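Local coordinates for nicotinate phosphoribosyltransferase (Saccharomyces cerevisiae, PDB 1VLP), which catalyses the ATP-dependent formation of nicotinate ribonucleotide from nicotinate and phosphoribosyl diphosphate, the first step in making NAD from nicotinic acid, at residues 169-174 and 370-375; 189-194 and 198-203. One frame throughout, in Å; residues are numbered along the deposited sequence.

Followed from the N terminus, the chain enters helix 168-181, continues through strand 186-188 of the parallel sheet, turns in the loop 189-194 and runs into helix 197-213. Contact 2 closes this short loop, with only three residues between its segments. Contact 1 closes a far longer one: the chain crosses most of the barrel-like domain before strand 360-365 and helix 367-370 bring it back to helix 168-181. The short loop therefore lies wholly within the long one. The two also touch directly, as Thr370 OG1 probably hydrogen-bonds to Gly190 O and Asn371 ND2 to Arg193 O, while Ala172 packs on Ile203.

Contact 1: 169-174 and 370-375; sequences LEQAEK and TNDFRK
Gln171 lays its terminal amide across the side chain of Asp372, the two flat groups turned only 14° from parallel, and gives its NE2 to the Asp372 backbone. In this type II phosphoribosyltransferase fold the bond ties helix 168-181 to the segment that leaves helix 367-370 and enters the short strand 373-374. The bond from Gln171 NE2 to Asp372 O is 2.9 Å long, with an N-H...O angle of 151°. The oxygen lies in the plane of the glutamine amide, whereas the donor is tilted from the plane of the carbonyl it meets. Reach comes from an extended side chain, with CG anti to the backbone N (chi1 175°). The Asp372 carbonyl also accepts from Gln168 NE2, from the first residue of the same helix, so two glutamine amides grip a single oxygen. Asp372 OD2 is 3.5 Å from Gln171 NE2 at a poor angle for bonding, and its salt-bridge partner is instead Lys175. With an alanine at Gln171, the Asp372 carbonyl would probably keep Gln168 but lose its second donor, and the carboxylate would lose the amide packed beside it. A water also joins the groups: its contacts with Gln171 OE1, to which it donates, and with Arg374 NE, from which it accepts, are weak, while it donates to Asp372 OD1 at 2.9 Å.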
loop_
_atom_site.group_PDB
_atom_site.type_symbol
_atom_site.label_atom_id
_atom_site.label_comp_id
_atom_site.label_asym_id
_atom_site.label_seq_id
_atom_site.Cartn_x
_atom_site.Cartn_y
_atom_site.Cartn_z
ATOM N N LEU A 169 20.331 4.626 9.146
ATOM C CA LEU A 169 20.441 3.184 9.449
ATOM C C LEU A 169 20.260 2.895 10.964
ATOM O O LEU A 169 19.483 2.014 11.348
ATOM C CB LEU A 169 21.776 2.662 8.932
ATOM C CG LEU A 169 22.078 1.158 9.011
ATOM C CD1 LEU A 169 23.268 0.976 8.072
ATOM C CD2 LEU A 169 22.408 0.714 10.427
ATOM N N GLU A 170 20.992 3.642 11.797
ATOM C CA GLU A 170 20.953 3.509 13.249
ATOM C C GLU A 170 19.556 3.751 13.852
ATOM O O GLU A 170 19.141 3.055 14.804
ATOM C CB GLU A 170 21.948 4.501 13.842
ATOM C CG GLU A 170 23.430 4.184 13.533
ATOM C CD GLU A 170 23.944 4.547 12.112
ATOM O OE1 GLU A 170 23.274 5.215 11.281
ATOM O OE2 GLU A 170 25.089 4.119 11.813
ATOM N N GLN A 171 18.841 4.731 13.290
ATOM C CA GLN A 171 17.488 5.045 13.758
ATOM C C GLN A 171 16.492 3.895 13.484
ATOM O O GLN A 171 15.657 3.529 14.335
ATOM C CB GLN A 171 17.046 6.352 13.100
ATOM C CG GLN A 171 15.651 6.731 13.392
ATOM C CD GLN A 171 15.312 8.103 12.839
ATOM O OE1 GLN A 171 15.480 9.114 13.523
ATOM N NE2 GLN A 171 14.901 8.149 11.606
ATOM N N ALA A 172 16.593 3.334 12.284
ATOM C CA ALA A 172 15.790 2.169 11.938
ATOM C C ALA A 172 16.130 0.961 12.812
ATOM O O ALA A 172 15.232 0.228 13.259
ATOM C CB ALA A 172 15.931 1.828 10.465
ATOM N N GLU A 173 17.418 0.732 13.011
ATOM C CA GLU A 173 17.899 -0.350 13.867
ATOM C C GLU A 173 17.337 -0.271 15.288
ATOM O O GLU A 173 16.826 -1.273 15.827
ATOM C CB GLU A 173 19.410 -0.351 13.904
ATOM C CG GLU A 173 19.968 -1.525 14.673
ATOM C CD GLU A 173 21.476 -1.425 14.942
ATOM O OE1 GLU A 173 22.113 -0.384 14.669
ATOM O OE2 GLU A 173 22.028 -2.411 15.459
ATOM N N LYS A 174 17.365 0.922 15.858
ATOM C CA LYS A 174 16.816 1.156 17.198
ATOM C C LYS A 174 15.333 0.877 17.263
ATOM O O LYS A 174 14.867 0.281 18.234
ATOM C CB LYS A 174 17.115 2.590 17.670
ATOM C CG LYS A 174 16.438 2.932 18.969
ATOM C CD LYS A 174 16.952 4.204 19.583
ATOM C CE LYS A 174 16.308 4.513 20.947
ATOM N NZ LYS A 174 16.603 5.962 21.226
ATOM N N THR A 370 10.518 4.878 6.448
ATOM C CA THR A 370 11.214 5.344 5.233
ATOM C C THR A 370 11.191 6.869 5.027
ATOM O O THR A 370 11.779 7.363 4.051
ATOM C CB THR A 370 10.567 4.681 3.993
ATOM O OG1 THR A 370 9.176 5.055 3.959
ATOM C CG2 THR A 370 10.757 3.162 4.106
ATOM N N ASN A 371 10.475 7.604 5.883
ATOM C CA ASN A 371 10.423 9.053 5.792
ATOM C C ASN A 371 10.334 9.741 7.156
ATOM O O ASN A 371 9.444 10.546 7.412
ATOM C CB ASN A 371 9.332 9.516 4.773
ATOM C CG ASN A 371 9.693 10.804 4.074
ATOM O OD1 ASN A 371 10.430 11.606 4.621
ATOM N ND2 ASN A 371 9.102 11.046 2.913
ATOM N N ASP A 372 11.333 9.433 8.000
ATOM C CA ASP A 372 11.503 9.985 9.326
ATOM C C ASP A 372 12.849 10.728 9.376
ATOM O O ASP A 372 13.875 10.125 9.687
ATOM C CB ASP A 372 11.433 8.860 10.392
ATOM C CG ASP A 372 11.523 9.407 11.823
ATOM O OD1 ASP A 372 11.453 10.643 11.987
ATOM O OD2 ASP A 372 11.670 8.630 12.791
ATOM N N PHE A 373 12.810 12.014 9.016
ATOM C CA PHE A 373 13.991 12.883 8.855
ATOM C C PHE A 373 13.808 14.154 9.659
ATOM O O PHE A 373 12.665 14.654 9.842
ATOM C CB PHE A 373 14.195 13.231 7.388
ATOM C CG PHE A 373 14.706 12.102 6.565
ATOM C CD1 PHE A 373 13.862 11.091 6.146
ATOM C CD2 PHE A 373 16.045 12.031 6.217
ATOM C CE1 PHE A 373 14.344 10.054 5.384
ATOM C CE2 PHE A 373 16.536 10.992 5.459
ATOM C CZ PHE A 373 15.707 10.001 5.049
ATOM N N ARG A 374 14.915 14.669 10.179
ATOM C CA ARG A 374 14.972 16.000 10.771
ATOM C C ARG A 374 15.609 16.942 9.781
ATOM O O ARG A 374 16.213 16.529 8.790
ATOM C CB ARG A 374 15.856 16.014 12.029
ATOM C CG ARG A 374 15.394 15.178 13.176
ATOM C CD ARG A 374 14.071 15.614 13.755
ATOM N NE ARG A 374 13.712 14.700 14.841
ATOM C CZ ARG A 374 14.247 14.730 16.068
ATOM N NH1 ARG A 374 15.153 15.639 16.395
ATOM N NH2 ARG A 374 13.869 13.841 16.981
ATOM N N LYS A 375 15.439 18.240 10.006
ATOM C CA LYS A 375 16.065 19.230 9.159
ATOM C C LYS A 375 17.551 19.216 9.462
ATOM O O LYS A 375 17.948 19.030 10.608
ATOM C CB LYS A 375 15.449 20.629 9.378
ATOM C CG LYS A 375 14.016 20.729 8.893
ATOM C CD LYS A 375 13.468 22.143 8.911
ATOM C CE LYS A 375 12.090 22.187 8.233
ATOM N NZ LYS A 375 12.174 21.994 6.710
HETATM O O HOH W 1 13.613 11.847 13.415
#

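Contact 2: 189-194 and 198-203; sequences FGTRRR and KAQDLI
Gln200 reaches from helix 197-213 into the curve of the loop 189-194 and meets both ends of a type I beta turn, Thr191 to Arg194. The setting is a beta-to-alpha connection of the barrel-like parallel sheet, between strand 186-188 and the helix that follows it. With CG anti to its backbone N and the chain extended beyond, Gln200 carries its amide out from the helix to the turn. On the first shell, Arg194 NH1 donates to Gln200 OE1 over 2.9 Å. The N-H...O angle is 159°, and the donor arrives almost head-on to the carbonyl, at a C=O...N angle of 176°. OE1 sits at the edge of the guanidinium, near its plane, but the amide itself is rotated 70° from that plane. At the other branch of the amide, Gln200 NE2 is 3.0 Å from Thr191 OG1 and 3.9 Å from Gly190 C.

The second shell sets these groups in place. Arg194 NH1 also forms a salt bridge with Asp23, so one nitrogen serves both a carboxylate and the glutamine carbonyl, which probably steadies the buried charge. Thr191 OG1 is bonded to Asn227 ND2, and Arg194 N closes the turn on Thr191 O at 3.2 Å. Further out, the loop carrying this turn begins at Phe189, a nicotinate-binding residue by similarity, which sets the contact beside the probable substrate site; a phosphate ion, probably from the crystallisation liquor, lies about 5 Å from Gly190. Gln200 crosses the arginine side chain at a slant, its OE1 touching Arg194 CD at 3.3 Å.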
loop_
_atom_site.group_PDB
_atom_site.type_symbol
_atom_site.label_atom_id
_atom_site.label_comp_id
_atom_site.label_asym_id
_atom_site.label_seq_id
_atom_site.Cartn_x
_atom_site.Cartn_y
_atom_site.Cartn_z
ATOM N N PHE A 189 6.718 -1.348 5.351
ATOM C CA PHE A 189 5.621 -1.043 4.421
ATOM C C PHE A 189 5.742 0.356 3.803
ATOM O O PHE A 189 4.715 0.944 3.342
ATOM C CB PHE A 189 4.335 -1.127 5.265
ATOM C CG PHE A 189 3.029 -1.089 4.509
ATOM C CD1 PHE A 189 2.880 -1.572 3.185
ATOM C CD2 PHE A 189 1.894 -0.570 5.168
ATOM C CE1 PHE A 189 1.634 -1.517 2.537
ATOM C CE2 PHE A 189 0.643 -0.524 4.525
ATOM C CZ PHE A 189 0.516 -1.003 3.221
ATOM N N GLY A 190 6.948 0.934 3.834
ATOM C CA GLY A 190 7.132 2.345 3.513
ATOM C C GLY A 190 7.514 2.707 2.074
ATOM O O GLY A 190 7.940 3.823 1.825
ATOM N N THR A 191 7.312 1.800 1.106
ATOM C CA THR A 191 7.735 2.101 -0.267
ATOM C C THR A 191 7.136 3.428 -0.805
ATOM O O THR A 191 7.862 4.320 -1.279
ATOM C CB THR A 191 7.418 0.951 -1.238
ATOM O OG1 THR A 191 8.083 -0.217 -0.796
ATOM C CG2 THR A 191 7.816 1.313 -2.677
ATOM N N ARG A 192 5.818 3.559 -0.683
ATOM C CA ARG A 192 5.110 4.625 -1.379
ATOM C C ARG A 192 5.527 6.010 -0.895
ATOM O O ARG A 192 5.638 6.935 -1.698
ATOM C CB ARG A 192 3.625 4.470 -1.197
ATOM C CG ARG A 192 3.075 3.394 -2.044
ATOM C CD ARG A 192 1.600 3.213 -1.732
ATOM N NE ARG A 192 1.441 2.555 -0.444
ATOM C CZ ARG A 192 0.269 2.346 0.115
ATOM N NH1 ARG A 192 -0.831 2.751 -0.525
ATOM N NH2 ARG A 192 0.203 1.762 1.310
ATOM N N ARG A 193 5.856 6.136 0.381
ATOM C CA ARG A 193 6.259 7.459 0.834
ATOM C C ARG A 193 7.710 7.587 1.250
ATOM O O ARG A 193 8.059 8.470 2.028
ATOM C CB ARG A 193 5.312 8.002 1.866
ATOM C CG ARG A 193 4.140 8.732 1.206
ATOM C CD ARG A 193 3.257 9.380 2.254
ATOM N NE ARG A 193 1.893 9.504 1.777
ATOM C CZ ARG A 193 0.886 9.953 2.513
ATOM N NH1 ARG A 193 1.090 10.314 3.774
ATOM N NH2 ARG A 193 -0.324 10.030 1.982
ATOM N N ARG A 194 8.569 6.715 0.718
ATOM C CA ARG A 194 9.953 6.814 1.014
ATOM C C ARG A 194 10.508 8.173 0.540
ATOM O O ARG A 194 10.110 8.719 -0.519
ATOM C CB ARG A 194 10.741 5.679 0.374
ATOM C CG ARG A 194 10.794 5.736 -1.112
ATOM C CD ARG A 194 11.213 4.350 -1.667
ATOM N NE ARG A 194 11.449 4.394 -3.095
ATOM C CZ ARG A 194 11.566 3.321 -3.880
ATOM N NH1 ARG A 194 11.429 2.085 -3.386
ATOM N NH2 ARG A 194 11.758 3.494 -5.189
ATOM N N LYS A 198 17.268 5.146 -1.791
ATOM C CA LYS A 198 18.398 4.995 -0.903
ATOM C C LYS A 198 17.939 4.998 0.548
ATOM O O LYS A 198 18.492 4.242 1.341
ATOM C CB LYS A 198 19.411 6.091 -1.151
ATOM C CG LYS A 198 20.539 6.106 -0.200
ATOM C CD LYS A 198 21.571 7.142 -0.564
ATOM C CE LYS A 198 22.550 7.362 0.565
ATOM N NZ LYS A 198 23.802 8.087 0.125
ATOM N N ALA A 199 16.965 5.847 0.900
ATOM C CA ALA A 199 16.453 5.938 2.294
ATOM C C ALA A 199 15.882 4.601 2.701
ATOM O O ALA A 199 16.133 4.094 3.790
ATOM C CB ALA A 199 15.369 7.045 2.452
ATOM N N GLN A 200 15.061 4.047 1.835
ATOM C CA GLN A 200 14.477 2.743 2.141
ATOM C C GLN A 200 15.552 1.642 2.256
ATOM O O GLN A 200 15.497 0.834 3.162
ATOM C CB GLN A 200 13.375 2.392 1.132
ATOM C CG GLN A 200 12.611 1.072 1.449
ATOM C CD GLN A 200 11.396 0.899 0.568
ATOM O OE1 GLN A 200 11.433 1.299 -0.558
ATOM N NE2 GLN A 200 10.340 0.218 1.062
ATOM N N ASP A 201 16.529 1.634 1.361
ATOM C CA ASP A 201 17.639 0.701 1.471
ATOM C C ASP A 201 18.417 0.805 2.805
ATOM O O ASP A 201 18.774 -0.207 3.429
ATOM C CB ASP A 201 18.579 0.863 0.298
ATOM C CG ASP A 201 19.687 -0.183 0.319
ATOM O OD1 ASP A 201 19.391 -1.384 0.080
ATOM O OD2 ASP A 201 20.818 0.202 0.595
ATOM N N LEU A 202 18.646 2.042 3.257
ATOM C CA LEU A 202 19.342 2.237 4.531
ATOM C C LEU A 202 18.527 1.739 5.705
ATOM O O LEU A 202 19.083 1.129 6.605
ATOM C CB LEU A 202 19.714 3.700 4.747
ATOM C CG LEU A 202 20.857 4.226 3.904
ATOM C CD1 LEU A 202 20.889 5.728 4.106
ATOM C CD2 LEU A 202 22.137 3.528 4.307
ATOM N N ILE A 203 17.212 1.970 5.708
ATOM C CA ILE A 203 16.364 1.456 6.793
ATOM C C ILE A 203 16.248 -0.082 6.746
ATOM O O ILE A 203 16.228 -0.726 7.781
ATOM C CB ILE A 203 15.048 2.258 6.979
ATOM C CG1 ILE A 203 14.046 1.972 5.896
ATOM C CG2 ILE A 203 15.358 3.736 7.165
ATOM C CD1 ILE A 203 13.262 0.704 6.135
#